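Local coordinates for tail fiber protein (Acinetobacter phage AM24, PDB 5W5P) that probably recognises and degrades the capsular polysaccharide of its Acinetobacter host as a trimeric phage tailspike, at residues L45-V59 / Q68-T80. Sequence-based numbering, arbitrary orientation.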
# COMPACT_ATOMS: atom_id res chain seq x y z
N LEU A 45 -25.59 47.86 14.37
CA LEU A 45 -24.20 48.26 14.54
C LEU A 45 -23.87 49.48 13.69
O LEU A 45 -23.26 50.44 14.18
CB LEU A 45 -23.27 47.10 14.18
CG LEU A 45 -21.78 47.40 14.29
CD1 LEU A 45 -21.35 47.54 15.75
CD2 LEU A 45 -20.97 46.31 13.60
N ARG A 46 -24.29 49.49 12.42
CA ARG A 46 -24.02 50.63 11.55
C ARG A 46 -24.65 51.91 12.08
O ARG A 46 -24.16 53.00 11.78
CB ARG A 46 -24.52 50.34 10.13
CG ARG A 46 -23.70 49.30 9.38
CD ARG A 46 -24.06 49.26 7.90
NE ARG A 46 -23.32 48.24 7.19
CZ ARG A 46 -23.81 47.04 6.88
NH1 ARG A 46 -25.05 46.72 7.22
NH2 ARG A 46 -23.06 46.16 6.23
N ASN A 47 -25.73 51.80 12.85
CA ASN A 47 -26.36 52.97 13.45
C ASN A 47 -25.81 53.28 14.84
O ASN A 47 -26.19 54.30 15.42
CB ASN A 47 -27.88 52.76 13.54
CG ASN A 47 -28.55 52.90 12.19
OD1 ASN A 47 -29.17 53.93 11.90
ND2 ASN A 47 -28.43 51.88 11.36
N PHE A 48 -24.94 52.44 15.37
CA PHE A 48 -24.37 52.62 16.70
C PHE A 48 -23.06 53.39 16.62
O PHE A 48 -22.26 53.18 15.70
CB PHE A 48 -24.15 51.25 17.36
CG PHE A 48 -23.51 51.33 18.71
CD1 PHE A 48 -24.19 51.85 19.80
CD2 PHE A 48 -22.22 50.85 18.90
CE1 PHE A 48 -23.60 51.91 21.04
CE2 PHE A 48 -21.62 50.90 20.15
CZ PHE A 48 -22.31 51.43 21.22
N LYS A 49 -22.85 54.28 17.58
CA LYS A 49 -21.61 55.03 17.68
C LYS A 49 -20.82 54.54 18.88
O LYS A 49 -21.39 54.41 19.98
CB LYS A 49 -21.88 56.53 17.80
CG LYS A 49 -22.50 57.14 16.55
CD LYS A 49 -23.14 58.50 16.82
CE LYS A 49 -22.08 59.54 17.18
NZ LYS A 49 -22.69 60.87 17.49
N PRO A 50 -19.53 54.24 18.73
CA PRO A 50 -18.76 53.69 19.85
C PRO A 50 -18.60 54.70 20.97
O PRO A 50 -18.51 55.91 20.74
CB PRO A 50 -17.41 53.34 19.23
CG PRO A 50 -17.30 54.25 18.05
CD PRO A 50 -18.70 54.42 17.53
N ILE A 51 -18.57 54.19 22.20
CA ILE A 51 -18.41 55.07 23.35
C ILE A 51 -16.94 55.35 23.66
O ILE A 51 -16.61 56.44 24.14
CB ILE A 51 -19.14 54.48 24.58
CG1 ILE A 51 -18.59 53.10 24.93
CG2 ILE A 51 -20.63 54.38 24.31
CD1 ILE A 51 -19.13 52.56 26.22
N VAL A 52 -16.05 54.40 23.40
CA VAL A 52 -14.62 54.59 23.56
C VAL A 52 -13.92 54.12 22.29
O VAL A 52 -14.52 53.47 21.43
CB VAL A 52 -14.06 53.84 24.80
CG1 VAL A 52 -14.62 54.44 26.08
CG2 VAL A 52 -14.36 52.35 24.71
N ASN A 53 -12.64 54.45 22.19
CA ASN A 53 -11.84 54.02 21.05
C ASN A 53 -11.40 52.58 21.25
O ASN A 53 -10.90 52.21 22.32
CB ASN A 53 -10.62 54.93 20.88
CG ASN A 53 -10.99 56.31 20.36
OD1 ASN A 53 -12.17 56.65 20.25
ND2 ASN A 53 -9.98 57.12 20.04
N GLY A 54 -11.59 51.76 20.22
CA GLY A 54 -11.27 50.35 20.32
C GLY A 54 -12.28 49.53 21.09
O GLY A 54 -11.94 48.45 21.58
N GLN A 55 -13.51 50.01 21.21
CA GLN A 55 -14.54 49.26 21.93
C GLN A 55 -14.91 48.01 21.14
O GLN A 55 -15.00 48.03 19.91
CB GLN A 55 -15.78 50.14 22.15
CG GLN A 55 -16.91 49.46 22.91
CD GLN A 55 -18.21 50.23 22.83
OE1 GLN A 55 -18.37 51.11 21.98
NE2 GLN A 55 -19.16 49.91 23.71
N THR A 56 -15.12 46.91 21.86
CA THR A 56 -15.62 45.68 21.26
C THR A 56 -17.06 45.48 21.71
O THR A 56 -17.35 45.47 22.91
CB THR A 56 -14.77 44.47 21.64
OG1 THR A 56 -13.39 44.74 21.37
CG2 THR A 56 -15.20 43.26 20.82
N VAL A 57 -17.97 45.33 20.74
CA VAL A 57 -19.37 45.04 20.99
C VAL A 57 -19.73 43.76 20.27
O VAL A 57 -19.05 43.31 19.35
CB VAL A 57 -20.29 46.19 20.54
CG1 VAL A 57 -19.98 47.46 21.32
CG2 VAL A 57 -20.15 46.43 19.04
N TYR A 58 -20.83 43.15 20.70
CA TYR A 58 -21.33 41.92 20.10
C TYR A 58 -22.57 42.21 19.27
O TYR A 58 -23.52 42.82 19.77
CB TYR A 58 -21.64 40.88 21.18
CG TYR A 58 -22.29 39.64 20.63
CD1 TYR A 58 -23.66 39.46 20.71
CD2 TYR A 58 -21.54 38.66 19.99
CE1 TYR A 58 -24.26 38.34 20.20
CE2 TYR A 58 -22.14 37.53 19.47
CZ TYR A 58 -23.50 37.37 19.58
OH TYR A 58 -24.12 36.26 19.07
N VAL A 59 -22.55 41.79 18.01
CA VAL A 59 -23.72 41.86 17.14
C VAL A 59 -24.34 40.48 17.08
O VAL A 59 -23.66 39.48 16.80
CB VAL A 59 -23.34 42.36 15.73
CG1 VAL A 59 -24.59 42.58 14.90
CG2 VAL A 59 -22.53 43.65 15.83
N GLN A 68 -27.77 34.00 11.45
CA GLN A 68 -26.33 33.74 11.53
C GLN A 68 -25.55 35.03 11.26
O GLN A 68 -26.13 36.10 11.07
CB GLN A 68 -25.94 32.62 10.55
CG GLN A 68 -26.52 31.27 10.91
CD GLN A 68 -26.00 30.75 12.24
OE1 GLN A 68 -24.78 30.71 12.47
NE2 GLN A 68 -26.91 30.37 13.13
N GLY A 69 -24.23 34.91 11.27
CA GLY A 69 -23.35 36.02 10.97
C GLY A 69 -22.96 36.89 12.15
O GLY A 69 -22.19 37.85 11.96
N GLY A 70 -23.45 36.60 13.35
CA GLY A 70 -23.09 37.38 14.51
C GLY A 70 -21.64 37.19 14.91
O GLY A 70 -20.91 36.34 14.40
N GLY A 71 -21.21 38.02 15.85
CA GLY A 71 -19.86 37.94 16.37
C GLY A 71 -19.46 39.25 17.02
O GLY A 71 -20.26 40.16 17.18
N LEU A 72 -18.18 39.30 17.40
CA LEU A 72 -17.61 40.48 18.04
C LEU A 72 -17.02 41.42 16.99
O LEU A 72 -16.40 40.97 16.03
CB LEU A 72 -16.52 40.08 19.04
CG LEU A 72 -16.93 39.23 20.25
CD1 LEU A 72 -15.72 38.50 20.80
CD2 LEU A 72 -17.57 40.10 21.33
N PHE A 73 -17.22 42.72 17.20
CA PHE A 73 -16.70 43.76 16.33
C PHE A 73 -16.04 44.83 17.19
O PHE A 73 -16.61 45.25 18.20
CB PHE A 73 -17.81 44.37 15.46
CG PHE A 73 -18.33 43.44 14.40
CD1 PHE A 73 -19.34 42.53 14.69
CD2 PHE A 73 -17.81 43.47 13.11
CE1 PHE A 73 -19.82 41.67 13.71
CE2 PHE A 73 -18.29 42.61 12.14
CZ PHE A 73 -19.30 41.71 12.44
N TYR A 74 -14.86 45.28 16.79
CA TYR A 74 -14.16 46.34 17.49
C TYR A 74 -14.04 47.57 16.60
O TYR A 74 -13.86 47.45 15.38
CB TYR A 74 -12.77 45.89 17.97
CG TYR A 74 -11.70 45.85 16.91
CD1 TYR A 74 -11.58 44.75 16.06
CD2 TYR A 74 -10.79 46.90 16.76
CE1 TYR A 74 -10.59 44.70 15.08
CE2 TYR A 74 -9.81 46.85 15.80
CZ TYR A 74 -9.71 45.75 14.96
OH TYR A 74 -8.73 45.70 13.99
N ALA A 75 -14.17 48.74 17.21
CA ALA A 75 -14.11 50.01 16.48
C ALA A 75 -12.65 50.36 16.25
O ALA A 75 -11.94 50.79 17.16
CB ALA A 75 -14.83 51.11 17.26
N ASP A 76 -12.19 50.16 15.01
CA ASP A 76 -10.81 50.47 14.63
C ASP A 76 -10.72 51.97 14.38
O ASP A 76 -11.00 52.46 13.28
CB ASP A 76 -10.40 49.67 13.40
CG ASP A 76 -8.91 49.72 13.14
OD1 ASP A 76 -8.19 50.38 13.92
OD2 ASP A 76 -8.46 49.09 12.16
N THR A 77 -10.33 52.72 15.42
CA THR A 77 -10.27 54.17 15.33
C THR A 77 -9.21 54.66 14.35
O THR A 77 -9.32 55.78 13.84
CB THR A 77 -10.02 54.78 16.71
OG1 THR A 77 -10.74 54.04 17.71
CG2 THR A 77 -10.47 56.23 16.75
N SER A 78 -8.19 53.84 14.08
CA SER A 78 -7.13 54.23 13.15
C SER A 78 -7.56 54.11 11.69
O SER A 78 -6.89 54.69 10.82
CB SER A 78 -5.89 53.37 13.39
OG SER A 78 -6.15 52.00 13.16
N ASP A 79 -8.63 53.39 11.40
CA ASP A 79 -9.09 53.16 10.03
C ASP A 79 -10.24 54.10 9.71
O ASP A 79 -11.31 54.03 10.34
CB ASP A 79 -9.52 51.70 9.83
CG ASP A 79 -9.60 51.31 8.36
OD1 ASP A 79 -9.89 52.19 7.51
OD2 ASP A 79 -9.38 50.12 8.05
N THR A 80 -10.03 54.97 8.72
CA THR A 80 -11.05 55.89 8.24
C THR A 80 -11.31 55.75 6.75
O THR A 80 -11.97 56.60 6.16
CB THR A 80 -10.65 57.33 8.56
OG1 THR A 80 -9.28 57.54 8.19
CG2 THR A 80 -10.83 57.62 10.04
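Val57 and Phe73 form the central hydrogen-bonded pair of an antiparallel beta hairpin made by strands 56-59 and 71-75. Val57 N donates to Phe73 O, and Phe73 N returns the bond to Val57 O at 2.9 Å, with a nearly straight N-H...O angle of 169°. Val59 and Gly71 make a second reciprocal pair. Just before strand 56-59, Gln55 O accepts a hydrogen bond from Ala75 N (2.9 Å), and Gly54 N bonds weakly to Ala75 O. Gln55 also braces its own loop, because its OE1 accepts from Ile51 N at 3.1 Å.

Apolar packing gathers on the Val57, Val59 and Phe73 face. Phe73 CG lies anti to the carbonyl carbon (chi1 -70°), and the ring leans toward Val59, whose CG2 is 3.6 Å from Phe73 CD1. Leu45 CD2 sits over one ring face, offset toward the rim, 4.0 Å from Phe73 CG. Nearer the turn, Pro50 CB meets Ala75 CB at 3.9 Å.

On the other face, Thr56 CG2 touches Leu72 CB. Tyr58 CB packs on Leu72 CD2, and the Tyr58 ring lies obliquely beside the Gly71 backbone, with CD2 3.4 Å from Gly71 O. At the loop end the side chains of Thr77 and Asn53 cross at about a right angle, with Thr77 CG2 against Asn53 ND2 and Thr77 OG1 against Asn53 CB.

Strand 97-100 continues the sheet beyond strand 71-75, and strand 89-91 follows it. Leu90 and Trp98 join Leu45 in the packing on the Phe73 face. On the opposite face, Tyr58 of a second subunit packs on Thr56 and Leu72, which places the hairpin at a trimer interface.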